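Local coordinates for protein HP1028 (PDB 4INN) that belongs to the lipocalin family and, with its eight-stranded beta-barrel, probably binds and transports small ligands, at residues S156-E159 and I160-K164. The protein carries 1 engineered substitution. Residues are numbered along the deposited sequence; the frame is centred on the assembly and turned at random.
Sequences SDEE and IKNLK
N162 reaches back one turn to E158 in the short surface helix 157-162, which follows the last barrel strand, 147-154. Its amide ND2 donates to E158 OE2 at 3.0 Å, yet the carboxylate and amide planes stand 82° apart and the donor meets OE2 from above the carboxylate plane. E158 gets there by setting CG anti to its backbone N (chi1 176°) and bending at chi2. The closer packing lies on the I160 side, where the partly exposed side chain lies over the S156 carbonyl and touches L155 and L165. I160 N to S156 O, nearly straight at 170°, opens the series of i to i+4 bonds. At the N-terminal end of the helix, with S156 in the N-cap position, S156 and E159 form a capping box, E159 N donating to S156 OG at 3.3 Å. E159 OE1 in turn accepts from both S156 N (2.7 Å) and S156 OG. K164, with positive phi, closes the last turn in a Schellman motif. By contrast, E158, K161 and N162 make up the solvent side, their amide-carboxylate bond a surface one. E158 OE1 stays 5.6 Å from K161 NZ, so any attraction is probably long-range. The chemistry is consistent with a short helix capped at both ends in addition to its backbone bonds.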
loop_
_atom_site.group_PDB
_atom_site.type_symbol
_atom_site.label_atom_id
_atom_site.label_comp_id
_atom_site.label_asym_id
_atom_site.label_seq_id
_atom_site.Cartn_x
_atom_site.Cartn_y
_atom_site.Cartn_z
ATOM N N SER A 156 8.150 -7.312 11.610
ATOM C CA SER A 156 8.479 -8.704 11.825
ATOM C C SER A 156 7.187 -9.450 12.198
ATOM O O SER A 156 6.192 -8.825 12.569
ATOM C CB SER A 156 9.483 -8.809 12.972
ATOM O OG SER A 156 8.852 -8.414 14.184
ATOM N N ASP A 157 7.236 -10.774 12.153
ATOM C CA ASP A 157 6.108 -11.615 12.548
ATOM C C ASP A 157 5.749 -11.440 14.008
ATOM O O ASP A 157 4.597 -11.638 14.393
ATOM C CB ASP A 157 6.393 -13.087 12.253
ATOM C CG ASP A 157 6.636 -13.348 10.755
ATOM O OD1 ASP A 157 6.798 -12.380 9.975
ATOM O OD2 ASP A 157 6.678 -14.521 10.344
ATOM N N GLU A 158 6.712 -11.044 14.820
ATOM C CA GLU A 158 6.446 -10.805 16.231
ATOM C C GLU A 158 5.645 -9.516 16.437
ATOM O O GLU A 158 4.783 -9.454 17.282
ATOM C CB GLU A 158 7.775 -10.772 17.027
ATOM C CG GLU A 158 7.654 -10.429 18.520
ATOM C CD GLU A 158 6.817 -11.432 19.330
ATOM O OE1 GLU A 158 6.248 -12.399 18.762
ATOM O OE2 GLU A 158 6.721 -11.244 20.563
ATOM N N GLU A 159 5.937 -8.477 15.669
ATOM C CA GLU A 159 5.223 -7.216 15.855
ATOM C C GLU A 159 3.835 -7.381 15.313
ATOM O O GLU A 159 2.888 -6.951 15.943
ATOM C CB GLU A 159 5.918 -6.077 15.136
ATOM C CG GLU A 159 7.335 -5.853 15.613
ATOM C CD GLU A 159 8.144 -5.072 14.618
ATOM O OE1 GLU A 159 8.665 -5.675 13.648
ATOM O OE2 GLU A 159 8.246 -3.850 14.816
ATOM N N ILE A 160 3.712 -8.025 14.156
ATOM C CA ILE A 160 2.412 -8.216 13.548
ATOM C C ILE A 160 1.490 -8.924 14.534
ATOM O O ILE A 160 0.308 -8.585 14.648
ATOM C CB ILE A 160 2.464 -9.066 12.268
ATOM C CG1 ILE A 160 3.235 -8.363 11.138
ATOM C CG2 ILE A 160 1.044 -9.329 11.787
ATOM C CD1 ILE A 160 3.675 -9.269 9.979
ATOM N N LYS A 161 2.053 -9.928 15.214
ATOM C CA LYS A 161 1.351 -10.750 16.185
ATOM C C LYS A 161 0.862 -9.917 17.385
ATOM O O LYS A 161 -0.294 -10.009 17.799
ATOM C CB LYS A 161 2.292 -11.872 16.625
ATOM C CG LYS A 161 1.743 -12.784 17.712
ATOM C CD LYS A 161 2.577 -14.062 17.882
ATOM C CE LYS A 161 1.684 -15.302 18.011
ATOM N NZ LYS A 161 2.463 -16.525 18.366
ATOM N N ASN A 162 1.747 -9.076 17.904
ATOM C CA ASN A 162 1.478 -8.263 19.083
ATOM C C ASN A 162 0.547 -7.082 18.833
ATOM O O ASN A 162 -0.059 -6.568 19.758
ATOM C CB ASN A 162 2.819 -7.770 19.669
ATOM C CG ASN A 162 3.631 -8.908 20.302
ATOM O OD1 ASN A 162 3.070 -9.869 20.874
ATOM N ND2 ASN A 162 4.946 -8.804 20.215
ATOM N N LEU A 163 0.456 -6.625 17.594
ATOM C CA LEU A 163 -0.437 -5.523 17.248
ATOM C C LEU A 163 -1.828 -6.097 16.959
ATOM O O LEU A 163 -2.791 -5.356 16.763
ATOM C CB LEU A 163 0.119 -4.764 16.032
ATOM C CG LEU A 163 1.034 -3.512 16.183
ATOM C CD1 LEU A 163 1.390 -3.104 17.618
ATOM C CD2 LEU A 163 2.299 -3.643 15.328
ATOM N N LYS A 164 -1.914 -7.429 16.940
ATOM C CA LYS A 164 -3.139 -8.168 16.638
ATOM C C LYS A 164 -3.694 -7.822 15.249
ATOM O O LYS A 164 -4.908 -7.827 15.011
ATOM C CB LYS A 164 -4.172 -7.969 17.751
ATOM C CG LYS A 164 -3.807 -8.693 19.047
ATOM C CD LYS A 164 -4.074 -7.844 20.282
ATOM C CE LYS A 164 -3.441 -8.463 21.535
ATOM N NZ LYS A 164 -1.990 -8.861 21.464
#